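Local structure of MarR Like Protein, TVG0766549 (Thermoplasma volcanium, 3LFK) at residues L42-T47 with N59-K64; G26-N31 with A100-V105; L13-P18 with T93-F98; P22-K25 with N31-M34. The protein is of unknown function, was once reported as a mechanosensitive channel, and probably binds DNA, having a winged helix-turn-helix fold like MarR-type transcriptional regulators. One frame throughout, in Å; residues are numbered along the deposited sequence.

Contact 1 of 4, residues L42-T47 with N59-K64; sequences LLFLKT and NETGLK
The Phe44 ring carries one methyl group on a face and a carboxylate oxygen at its rim. Thr61 CG2 sits over the middle of that face, 3.8 Å from the ring centroid and 8° off the ring normal, a CH-pi contact in which the methyl is almost evenly spaced from the ring carbons. Glu60 OE1 lies at the ring edge, in its plane, 4.0 Å from Phe44 CZ, and the carboxylate is turned 79° to the ring. Glu60 CB also meets the far end of the ring, 3.9 Å from Phe44 CZ. Phe44 holds its CG anti to the backbone N (chi1 172°), which carries the ring off helix 36-47 toward Thr61; the ring also meets His48 and Ile52. The polar groups opposite it are held within their own segment or helix: Glu60 OE2 forms a salt bridge with Arg56 NE. Thr61 OG1 hydrogen-bonds to Ile57 O and accepts a bond of 3.3 Å from Leu63 N, making an ST turn. With OG1 held by these two bonds, the methyl is left facing the phenylalanine ring, while Gly62, with positive phi, leads the chain away. A surface aromatic of helix 36-47 thus packs on the chain leaving helix 54-60, just before helix 66-76: the turn of a winged helix-turn-helix resting on the preceding helix.

Contact 2 of 4, residues G26-N31 with A100-V105; sequences GKLENN and AQAIRV
Leu28 and Ile103 bury the most surface here, and the contact turns on one methyl: Leu28 CD1 lies 3.8 Å from Ile103 CG1. The same CD1 reaches the backbone of the helix, 3.9 Å from Ala102 O, and stands 4.1 Å from Ala102 CB, so it settles between two successive residues of helix 94-116. Leu28 places CG anti to its own backbone N (chi1 174°), which swings the branched end across to the helix although the side chain starts out at an angle to it. Asn31 adds a smaller share, about equal to that of Ala102. Its OD1 lies 3.9 Å from Ile103 CD1, a van der Waals approach; the polar partner of that oxygen is Arg106 NH1, one turn further along the helix. Arg106 NH1 also makes a weak hydrogen bond to Leu28 O, the carbonyl that accepts from Asn31 N at 2.9 Å. One arginine nitrogen thus meets both Asn31 OD1 and, weakly, Leu28 O. Beyond the pair, Asn31 touches Val39 of helix 36-47, Ala102 packs on Tyr32 and Ile103 on Met34. The loop between strand 23-24 and helix 36-47 is thereby laid along helix 94-116, whose Arg104 packs against Leu43.

Contact 3 of 4, residues L13-P18 with T93-F98; sequences LVKGTP and TSEGEF
In the first turn of the N-capped helix 94-116, Glu95 turns a largely buried carboxylate to the chain just past the bulged strand 12-14 and takes hold of Gly16. Gly16 N donates to Glu95 OE2 at 3.2 Å with an N-H...O angle of 151°. It arrives on the anti side of that oxygen and 18° out of the carboxylate plane. A water adds a second grip: it donates to Glu95 OE2 and to Gly16 O, at 2.8 Å each, so that the carboxylate oxygen and the water together join both polar backbone atoms of Gly16. Glu95 reaches them through a bend in its chain (chi2 63°), which turns the carboxylate toward Lys15 and Gly16, its side chain crossing that of Lys15 at about a right angle. That lysine contributes mainly carbon: Lys15 CB is 3.4 Å from Glu95 OE2. Its amine stays apart, with Lys15 NZ 4.8 Å from Glu95 OE1, where the opposite charges may still attract weakly, without contact. Position in the first helical turn would probably also favour a negative carboxylate. Asn20 bonds to the same loop, ND2 to Lys15 O and OD1 to Thr17 OG1. At the helix start, Thr93 OG1 accepts from Gly96 N at 3.0 Å and also bonds to Gly77 O. Upstream, Leu13 and Val14 both face Val23 in a classic beta bulge. The contact ties the N-terminal hairpin to the first turn of an N-capped helix, the one that follows the wing of the winged helix fold.

Contact 4 of 4, residues P22-K25 with N31-M34; sequences PVIK and NYDM
Tyr32 and Ile24 meet because the first torsions bring the Tyr32 ring and Ile24 CG2 together: Tyr32 has CG anti to its carbonyl carbon (chi1 -51°), and Ile24, also at chi1 -51°, sets CG2 beside its own carbonyl carbon. Ile24 CG2 then closes to 3.5 Å from Tyr32 CD2, a snug apolar contact made obliquely to the ring. Ile24 CB follows along the same side of the ring, 3.9 Å from Tyr32 CD2. The delta branch of the isoleucine leads elsewhere, and the side chain also touches Phe78. Lys25 takes part through its carbonyl: Lys25 O lies near the ring plane at the edge and 3.8 Å from Tyr32 CB, while Lys25 NZ is bonded to Ser10 O. The tyrosine is carried on a type I' beta turn, Asn31 to Met34, closed by Met34 N to Asn31 O at 3.0 Å; the left-handed backbone of Tyr32 and Asp33 occupies its two central positions, and Asn31 before them is left-handed too. Strand 23-24, paired with strand 12-14, thereby packs on the connection that runs into helix 36-47. Helix 94-116 covers more of Tyr32, through Val99 and Ala102, and Met34 of the turn packs on Ile103 and on Val39 and Leu42 of helix 36-47.

From the N terminus, 13-18 opens the longest loop, closed by contact 3 at the start of helix 94-116. Within it, strand 23-24 pairs with strand 12-14, and contact 4 closes a short loop from 22-25 to 31-34. Segment 26-31 follows 22-25 directly, opens contact 2 and shares Asn31 with contact 4; contact 2 closes further along helix 94-116, so it crosses contact 3. Contact 1 follows contact 4 in series and lies within the loops of both contacts 2 and 3, tying helix 36-47 to the helix-turn-helix. Leu43 and Lys46 then pack on Arg104, Ala100 and Gln101, setting that helix against 94-116, which also receives the N-terminal hairpin and its following loop.

Contact 1 of 4, residues L42-T47 with N59-K64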
loop_
_atom_site.group_PDB
_atom_site.type_symbol
_atom_site.label_atom_id
_atom_site.label_comp_id
_atom_site.label_asym_id
_atom_site.label_seq_id
_atom_site.Cartn_x
_atom_site.Cartn_y
_atom_site.Cartn_z
ATOM N N LEU A 42 -2.055 -3.107 -1.434
ATOM C CA LEU A 42 -1.059 -2.046 -1.519
ATOM C C LEU A 42 0.239 -2.562 -2.160
ATOM O O LEU A 42 0.840 -1.888 -2.996
ATOM C CB LEU A 42 -0.784 -1.492 -0.106
ATOM C CG LEU A 42 0.173 -0.303 -0.030
ATOM C CD1 LEU A 42 -0.504 0.919 -0.589
ATOM C CD2 LEU A 42 0.578 -0.060 1.429
ATOM N N LEU A 43 0.672 -3.750 -1.742
ATOM C CA LEU A 43 1.898 -4.327 -2.288
ATOM C C LEU A 43 1.685 -4.749 -3.744
ATOM O O LEU A 43 2.614 -4.689 -4.552
ATOM C CB LEU A 43 2.357 -5.530 -1.438
ATOM C CG LEU A 43 2.741 -5.172 -0.002
ATOM C CD1 LEU A 43 3.279 -6.408 0.716
ATOM C CD2 LEU A 43 3.762 -4.070 0.003
ATOM N N PHE A 44 0.474 -5.164 -4.081
ATOM C CA PHE A 44 0.191 -5.539 -5.466
ATOM C C PHE A 44 0.376 -4.277 -6.321
ATOM O O PHE A 44 1.003 -4.302 -7.374
ATOM C CB PHE A 44 -1.239 -6.072 -5.575
ATOM C CG PHE A 44 -1.696 -6.319 -6.988
ATOM C CD1 PHE A 44 -1.457 -7.542 -7.610
ATOM C CD2 PHE A 44 -2.366 -5.325 -7.697
ATOM C CE1 PHE A 44 -1.884 -7.760 -8.923
ATOM C CE2 PHE A 44 -2.798 -5.533 -9.004
ATOM C CZ PHE A 44 -2.554 -6.755 -9.618
ATOM N N LEU A 45 -0.164 -3.150 -5.872
ATOM C CA LEU A 45 -0.029 -1.919 -6.619
ATOM C C LEU A 45 1.440 -1.503 -6.737
ATOM O O LEU A 45 1.877 -1.050 -7.799
ATOM C CB LEU A 45 -0.850 -0.796 -5.942
ATOM C CG LEU A 45 -2.370 -1.047 -5.969
ATOM C CD1 LEU A 45 -3.081 -0.027 -5.047
ATOM C CD2 LEU A 45 -2.902 -0.903 -7.386
ATOM N N LYS A 46 2.197 -1.655 -5.654
ATOM C CA LYS A 46 3.603 -1.285 -5.641
ATOM C C LYS A 46 4.382 -2.170 -6.606
ATOM O O LYS A 46 5.240 -1.677 -7.338
ATOM C CB LYS A 46 4.177 -1.438 -4.224
ATOM C CG LYS A 46 5.604 -0.923 -4.079
ATOM C CD LYS A 46 5.630 0.595 -4.285
ATOM C CE LYS A 46 7.020 1.203 -4.032
ATOM N NZ LYS A 46 7.996 0.873 -5.117
ATOM N N THR A 47 4.050 -3.457 -6.614
ATOM C CA THR A 47 4.726 -4.443 -7.479
ATOM C C THR A 47 4.499 -4.161 -8.961
ATOM O O THR A 47 5.343 -4.492 -9.800
ATOM C CB THR A 47 4.230 -5.866 -7.157
ATOM O OG1 THR A 47 4.735 -6.259 -5.881
ATOM C CG2 THR A 47 4.692 -6.859 -8.227
ATOM N N ASN A 59 -9.321 -8.477 -11.733
ATOM C CA ASN A 59 -8.958 -9.790 -12.243
ATOM C C ASN A 59 -7.832 -10.519 -11.536
ATOM O O ASN A 59 -7.885 -11.740 -11.360
ATOM C CB ASN A 59 -8.547 -9.702 -13.732
ATOM C CG ASN A 59 -9.650 -9.170 -14.641
ATOM O OD1 ASN A 59 -10.830 -9.159 -14.289
ATOM N ND2 ASN A 59 -9.256 -8.737 -15.841
ATOM N N GLU A 60 -6.831 -9.765 -11.099
ATOM C CA GLU A 60 -5.615 -10.366 -10.594
ATOM C C GLU A 60 -5.238 -10.461 -9.119
ATOM O O GLU A 60 -4.250 -11.115 -8.788
ATOM C CB GLU A 60 -4.464 -9.686 -11.332
ATOM C CG GLU A 60 -4.604 -9.691 -12.854
ATOM C CD GLU A 60 -3.597 -8.790 -13.546
ATOM O OE1 GLU A 60 -2.449 -8.682 -13.067
ATOM O OE2 GLU A 60 -3.948 -8.200 -14.589
ATOM N N THR A 61 -5.993 -9.834 -8.227
ATOM C CA THR A 61 -5.589 -9.853 -6.823
ATOM C C THR A 61 -6.072 -10.987 -5.943
ATOM O O THR A 61 -5.513 -11.209 -4.871
ATOM C CB THR A 61 -6.024 -8.607 -6.130
ATOM O OG1 THR A 61 -7.455 -8.606 -6.094
ATOM C CG2 THR A 61 -5.497 -7.378 -6.864
ATOM N N GLY A 62 -7.119 -11.677 -6.366
ATOM C CA GLY A 62 -7.634 -12.768 -5.559
ATOM C C GLY A 62 -8.559 -12.296 -4.451
ATOM O O GLY A 62 -8.884 -13.064 -3.542
ATOM N N LEU A 63 -8.985 -11.036 -4.525
ATOM C CA LEU A 63 -9.875 -10.459 -3.528
ATOM C C LEU A 63 -11.337 -10.584 -3.912
ATOM O O LEU A 63 -11.701 -10.421 -5.070
ATOM C CB LEU A 63 -9.546 -8.970 -3.326
ATOM C CG LEU A 63 -8.147 -8.641 -2.794
ATOM C CD1 LEU A 63 -7.865 -7.137 -2.959
ATOM C CD2 LEU A 63 -8.050 -9.028 -1.324
ATOM N N LYS A 64 -12.193 -10.866 -2.938
ATOM C CA LYS A 64 -13.619 -10.976 -3.214
ATOM C C LYS A 64 -14.264 -9.632 -3.541
ATOM O O LYS A 64 -15.200 -9.550 -4.341
ATOM C CB LYS A 64 -14.338 -11.602 -2.013
ATOM C CG LYS A 64 -13.881 -13.008 -1.681
ATOM C CD LYS A 64 -14.473 -14.036 -2.632
ATOM C CE LYS A 64 -13.952 -15.435 -2.306
ATOM N NZ LYS A 64 -14.081 -15.772 -0.848
#

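Contact 2 of 4, residues G26-N31 with A100-V105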
loop_
_atom_site.group_PDB
_atom_site.type_symbol
_atom_site.label_atom_id
_atom_site.label_comp_id
_atom_site.label_asym_id
_atom_site.label_seq_id
_atom_site.Cartn_x
_atom_site.Cartn_y
_atom_site.Cartn_z
ATOM N N GLY A 26 -0.333 5.303 13.047
ATOM C CA GLY A 26 -0.072 3.884 13.241
ATOM C C GLY A 26 1.422 3.619 13.133
ATOM O O GLY A 26 2.228 4.536 12.909
ATOM N N LYS A 27 1.789 2.346 13.264
ATOM C CA LYS A 27 3.187 1.917 13.249
ATOM C C LYS A 27 3.435 0.801 12.260
ATOM O O LYS A 27 2.574 -0.067 12.084
ATOM C CB LYS A 27 3.577 1.389 14.639
ATOM C CG LYS A 27 3.423 2.416 15.767
ATOM C CD LYS A 27 3.631 1.777 17.142
ATOM C CE LYS A 27 3.522 2.823 18.254
ATOM N NZ LYS A 27 3.519 2.227 19.623
ATOM N N LEU A 28 4.608 0.818 11.644
ATOM C CA LEU A 28 5.006 -0.227 10.697
ATOM C C LEU A 28 4.863 -1.635 11.293
ATOM O O LEU A 28 4.470 -2.575 10.592
ATOM C CB LEU A 28 6.461 -0.009 10.279
ATOM C CG LEU A 28 7.118 -1.059 9.400
ATOM C CD1 LEU A 28 6.347 -1.216 8.087
ATOM C CD2 LEU A 28 8.560 -0.621 9.125
ATOM N N GLU A 29 5.178 -1.786 12.579
ATOM C CA GLU A 29 5.076 -3.098 13.202
ATOM C C GLU A 29 3.672 -3.700 13.106
ATOM O O GLU A 29 3.523 -4.922 13.115
ATOM C CB GLU A 29 5.519 -3.035 14.668
ATOM C CG GLU A 29 5.340 -1.675 15.293
ATOM C CD GLU A 29 6.609 -0.836 15.191
ATOM O OE1 GLU A 29 7.492 -1.008 16.061
ATOM O OE2 GLU A 29 6.732 -0.023 14.243
ATOM N N ASN A 30 2.642 -2.866 13.005
ATOM C CA ASN A 30 1.274 -3.407 12.895
ATOM C C ASN A 30 0.676 -2.986 11.546
ATOM O O ASN A 30 -0.546 -2.820 11.423
ATOM C CB ASN A 30 0.381 -2.900 14.042
ATOM C CG ASN A 30 -0.867 -3.754 14.229
ATOM O OD1 ASN A 30 -0.894 -4.934 13.840
ATOM N ND2 ASN A 30 -1.896 -3.173 14.831
ATOM N N ASN A 31 1.546 -2.831 10.546
ATOM C CA ASN A 31 1.130 -2.457 9.198
ATOM C C ASN A 31 0.262 -1.207 9.173
ATOM O O ASN A 31 -0.651 -1.107 8.360
ATOM C CB ASN A 31 0.361 -3.618 8.538
ATOM C CG ASN A 31 1.275 -4.766 8.118
ATOM O OD1 ASN A 31 2.425 -4.550 7.741
ATOM N ND2 ASN A 31 0.744 -5.987 8.151
ATOM N N ALA A 100 4.243 1.334 1.336
ATOM C CA ALA A 100 4.411 0.057 0.632
ATOM C C ALA A 100 5.878 -0.347 0.671
ATOM O O ALA A 100 6.188 -1.508 0.923
ATOM C CB ALA A 100 3.934 0.194 -0.826
ATOM N N GLN A 101 6.768 0.607 0.440
ATOM C CA GLN A 101 8.202 0.295 0.457
ATOM C C GLN A 101 8.683 -0.080 1.871
ATOM O O GLN A 101 9.487 -1.006 2.036
ATOM C CB GLN A 101 9.003 1.479 -0.073
ATOM C CG GLN A 101 10.451 1.111 -0.499
ATOM C CD GLN A 101 10.511 0.057 -1.606
ATOM O OE1 GLN A 101 9.485 -0.401 -2.113
ATOM N NE2 GLN A 101 11.727 -0.330 -1.985
ATOM N N ALA A 102 8.186 0.615 2.898
ATOM C CA ALA A 102 8.577 0.315 4.274
ATOM C C ALA A 102 8.189 -1.107 4.640
ATOM O O ALA A 102 8.961 -1.838 5.283
ATOM C CB ALA A 102 7.928 1.304 5.233
ATOM N N ILE A 103 6.990 -1.512 4.229
ATOM C CA ILE A 103 6.507 -2.852 4.508
ATOM C C ILE A 103 7.321 -3.872 3.708
ATOM O O ILE A 103 7.691 -4.924 4.247
ATOM C CB ILE A 103 4.993 -2.968 4.151
ATOM C CG1 ILE A 103 4.180 -2.142 5.163
ATOM C CG2 ILE A 103 4.532 -4.446 4.167
ATOM C CD1 ILE A 103 2.672 -1.996 4.800
ATOM N N ARG A 104 7.597 -3.563 2.440
ATOM C CA ARG A 104 8.376 -4.486 1.598
ATOM C C ARG A 104 9.754 -4.713 2.198
ATOM O O ARG A 104 10.227 -5.844 2.258
ATOM C CB ARG A 104 8.552 -3.921 0.191
ATOM C CG ARG A 104 7.338 -4.035 -0.697
ATOM C CD ARG A 104 7.684 -3.552 -2.102
ATOM N NE ARG A 104 8.644 -4.440 -2.764
ATOM C CZ ARG A 104 9.282 -4.156 -3.897
ATOM N NH1 ARG A 104 9.077 -2.997 -4.510
ATOM N NH2 ARG A 104 10.116 -5.040 -4.430
ATOM N N VAL A 105 10.397 -3.634 2.619
ATOM C CA VAL A 105 11.732 -3.758 3.219
ATOM C C VAL A 105 11.691 -4.544 4.521
ATOM O O VAL A 105 12.538 -5.427 4.749
ATOM C CB VAL A 105 12.354 -2.380 3.440
ATOM C CG1 VAL A 105 13.615 -2.498 4.286
ATOM C CG2 VAL A 105 12.666 -1.753 2.081
#

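Contact 3 of 4, residues L13-P18 with T93-F98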
loop_
_atom_site.group_PDB
_atom_site.type_symbol
_atom_site.label_atom_id
_atom_site.label_comp_id
_atom_site.label_asym_id
_atom_site.label_seq_id
_atom_site.Cartn_x
_atom_site.Cartn_y
_atom_site.Cartn_z
ATOM N N LEU A 13 -0.733 11.962 8.149
ATOM C CA LEU A 13 -0.691 13.086 9.088
ATOM C C LEU A 13 0.031 14.259 8.464
ATOM O O LEU A 13 -0.428 15.404 8.547
ATOM C CB LEU A 13 0.027 12.666 10.366
ATOM C CG LEU A 13 -0.824 11.804 11.301
ATOM C CD1 LEU A 13 0.044 11.200 12.402
ATOM C CD2 LEU A 13 -1.943 12.656 11.888
ATOM N N VAL A 14 1.163 13.963 7.852
ATOM C CA VAL A 14 1.962 14.963 7.162
ATOM C C VAL A 14 2.498 14.328 5.889
ATOM O O VAL A 14 3.172 13.295 5.929
ATOM C CB VAL A 14 3.177 15.429 8.001
ATOM C CG1 VAL A 14 3.882 16.580 7.281
ATOM C CG2 VAL A 14 2.734 15.864 9.385
ATOM N N LYS A 15 2.187 14.936 4.750
ATOM C CA LYS A 15 2.682 14.407 3.485
ATOM C C LYS A 15 4.181 14.686 3.428
ATOM O O LYS A 15 4.667 15.643 4.038
ATOM C CB LYS A 15 1.967 15.085 2.307
ATOM C CG LYS A 15 0.447 14.933 2.336
ATOM C CD LYS A 15 -0.230 15.673 1.185
ATOM C CE LYS A 15 0.013 14.967 -0.124
ATOM N NZ LYS A 15 -0.794 15.564 -1.218
ATOM N N GLY A 16 4.917 13.848 2.712
ATOM C CA GLY A 16 6.346 14.052 2.591
ATOM C C GLY A 16 6.665 15.237 1.688
ATOM O O GLY A 16 5.905 15.559 0.779
ATOM N N THR A 17 7.778 15.907 1.969
ATOM C CA THR A 17 8.246 17.052 1.178
ATOM C C THR A 17 9.762 16.990 1.299
ATOM O O THR A 17 10.292 16.172 2.047
ATOM C CB THR A 17 7.764 18.440 1.719
ATOM O OG1 THR A 17 8.456 18.757 2.929
ATOM C CG2 THR A 17 6.271 18.448 1.966
ATOM N N PRO A 18 10.485 17.851 0.565
ATOM C CA PRO A 18 11.951 17.865 0.613
ATOM C C PRO A 18 12.591 18.003 1.998
ATOM O O PRO A 18 13.709 17.540 2.212
ATOM C CB PRO A 18 12.308 19.027 -0.306
ATOM C CG PRO A 18 11.235 18.944 -1.348
ATOM C CD PRO A 18 9.994 18.735 -0.509
ATOM N N THR A 93 -0.166 7.094 -4.081
ATOM C CA THR A 93 0.287 8.461 -3.798
ATOM C C THR A 93 1.723 8.313 -3.287
ATOM O O THR A 93 2.186 7.207 -3.032
ATOM C CB THR A 93 -0.515 9.082 -2.667
ATOM O OG1 THR A 93 -0.395 8.245 -1.512
ATOM C CG2 THR A 93 -1.998 9.190 -3.033
ATOM N N SER A 94 2.429 9.425 -3.107
ATOM C CA SER A 94 3.785 9.340 -2.583
ATOM C C SER A 94 3.767 8.680 -1.202
ATOM O O SER A 94 4.690 7.946 -0.858
ATOM C CB SER A 94 4.405 10.728 -2.480
ATOM O OG SER A 94 4.518 11.297 -3.769
ATOM N N GLU A 95 2.714 8.930 -0.422
ATOM C CA GLU A 95 2.604 8.341 0.912
ATOM C C GLU A 95 2.334 6.828 0.816
ATOM O O GLU A 95 2.836 6.041 1.614
ATOM C CB GLU A 95 1.512 9.043 1.721
ATOM C CG GLU A 95 1.854 10.504 2.087
ATOM C CD GLU A 95 2.007 11.408 0.869
ATOM O OE1 GLU A 95 1.156 11.339 -0.040
ATOM O OE2 GLU A 95 2.977 12.204 0.814
ATOM N N GLY A 96 1.545 6.425 -0.173
ATOM C CA GLY A 96 1.280 5.010 -0.354
ATOM C C GLY A 96 2.556 4.294 -0.790
ATOM O O GLY A 96 2.802 3.165 -0.357
ATOM N N GLU A 97 3.356 4.932 -1.640
ATOM C CA GLU A 97 4.623 4.341 -2.081
ATOM C C GLU A 97 5.537 4.193 -0.869
ATOM O O GLU A 97 6.173 3.151 -0.675
ATOM C CB GLU A 97 5.279 5.232 -3.143
ATOM C CG GLU A 97 4.381 5.390 -4.361
ATOM C CD GLU A 97 5.107 5.261 -5.667
ATOM O OE1 GLU A 97 6.107 5.987 -5.862
ATOM O OE2 GLU A 97 4.667 4.439 -6.502
ATOM N N PHE A 98 5.580 5.228 -0.035
ATOM C CA PHE A 98 6.402 5.208 1.174
ATOM C C PHE A 98 6.045 4.024 2.089
ATOM O O PHE A 98 6.911 3.273 2.553
ATOM C CB PHE A 98 6.213 6.524 1.955
ATOM C CG PHE A 98 6.989 6.587 3.241
ATOM C CD1 PHE A 98 8.334 6.933 3.236
ATOM C CD2 PHE A 98 6.387 6.255 4.448
ATOM C CE1 PHE A 98 9.059 6.943 4.428
ATOM C CE2 PHE A 98 7.103 6.261 5.639
ATOM C CZ PHE A 98 8.442 6.607 5.627
HETATM O O HOH W 1 4.144 14.106 -0.802
#

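Contact 4 of 4, residues P22-K25 with N31-M34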
loop_
_atom_site.group_PDB
_atom_site.type_symbol
_atom_site.label_atom_id
_atom_site.label_comp_id
_atom_site.label_asym_id
_atom_site.label_seq_id
_atom_site.Cartn_x
_atom_site.Cartn_y
_atom_site.Cartn_z
ATOM N N PRO A 22 7.330 11.500 5.344
ATOM C CA PRO A 22 5.908 11.550 5.705
ATOM C C PRO A 22 5.673 11.006 7.109
ATOM O O PRO A 22 6.457 10.212 7.602
ATOM C CB PRO A 22 5.241 10.670 4.640
ATOM C CG PRO A 22 6.318 9.733 4.250
ATOM C CD PRO A 22 7.547 10.603 4.198
ATOM N N VAL A 23 4.624 11.477 7.764
ATOM C CA VAL A 23 4.286 10.962 9.078
ATOM C C VAL A 23 2.967 10.255 8.837
ATOM O O VAL A 23 2.011 10.859 8.343
ATOM C CB VAL A 23 4.112 12.080 10.104
ATOM C CG1 VAL A 23 3.720 11.482 11.455
ATOM C CG2 VAL A 23 5.412 12.841 10.232
ATOM N N ILE A 24 2.950 8.968 9.181
ATOM C CA ILE A 24 1.802 8.087 8.974
ATOM C C ILE A 24 1.229 7.682 10.336
ATOM O O ILE A 24 1.990 7.402 11.269
ATOM C CB ILE A 24 2.270 6.813 8.237
ATOM C CG1 ILE A 24 3.090 7.185 6.984
ATOM C CG2 ILE A 24 1.033 5.940 7.853
ATOM C CD1 ILE A 24 2.300 7.987 5.941
ATOM N N LYS A 25 -0.097 7.655 10.448
ATOM C CA LYS A 25 -0.764 7.249 11.675
ATOM C C LYS A 25 -0.564 5.747 11.820
ATOM O O LYS A 25 -0.646 4.997 10.840
ATOM C CB LYS A 25 -2.264 7.532 11.621
ATOM C CG LYS A 25 -2.653 8.993 11.676
ATOM C CD LYS A 25 -4.133 9.104 12.058
ATOM C CE LYS A 25 -4.619 10.548 12.090
ATOM N NZ LYS A 25 -4.593 11.179 10.739
ATOM N N ASN A 31 1.546 -2.831 10.546
ATOM C CA ASN A 31 1.130 -2.457 9.198
ATOM C C ASN A 31 0.262 -1.207 9.173
ATOM O O ASN A 31 -0.651 -1.107 8.360
ATOM C CB ASN A 31 0.361 -3.618 8.538
ATOM C CG ASN A 31 1.275 -4.766 8.118
ATOM O OD1 ASN A 31 2.425 -4.550 7.741
ATOM N ND2 ASN A 31 0.744 -5.987 8.151
ATOM N N TYR A 32 0.560 -0.261 10.060
ATOM C CA TYR A 32 -0.179 1.005 10.146
ATOM C C TYR A 32 -1.665 0.772 10.302
ATOM O O TYR A 32 -2.466 1.515 9.761
ATOM C CB TYR A 32 0.100 1.866 8.899
ATOM C CG TYR A 32 1.579 2.033 8.589
ATOM C CD1 TYR A 32 2.216 1.196 7.664
ATOM C CD2 TYR A 32 2.346 3.011 9.231
ATOM C CE1 TYR A 32 3.566 1.329 7.385
ATOM C CE2 TYR A 32 3.720 3.157 8.949
ATOM C CZ TYR A 32 4.309 2.310 8.022
ATOM O OH TYR A 32 5.641 2.438 7.678
ATOM N N ASP A 33 -2.012 -0.275 11.037
ATOM C CA ASP A 33 -3.395 -0.645 11.314
ATOM C C ASP A 33 -4.217 -1.125 10.127
ATOM O O ASP A 33 -5.438 -1.243 10.216
ATOM C CB ASP A 33 -4.113 0.500 12.034
ATOM C CG ASP A 33 -3.428 0.872 13.319
ATOM O OD1 ASP A 33 -3.336 -0.015 14.192
ATOM O OD2 ASP A 33 -2.981 2.025 13.441
ATOM N N MET A 34 -3.568 -1.408 9.012
ATOM C CA MET A 34 -4.279 -1.937 7.864
ATOM C C MET A 34 -4.540 -3.412 8.092
ATOM O O MET A 34 -3.777 -4.095 8.789
ATOM C CB MET A 34 -3.439 -1.792 6.589
ATOM C CG MET A 34 -3.304 -0.331 6.101
ATOM S SD MET A 34 -2.448 -0.279 4.524
ATOM C CE MET A 34 -0.720 -0.426 5.077
#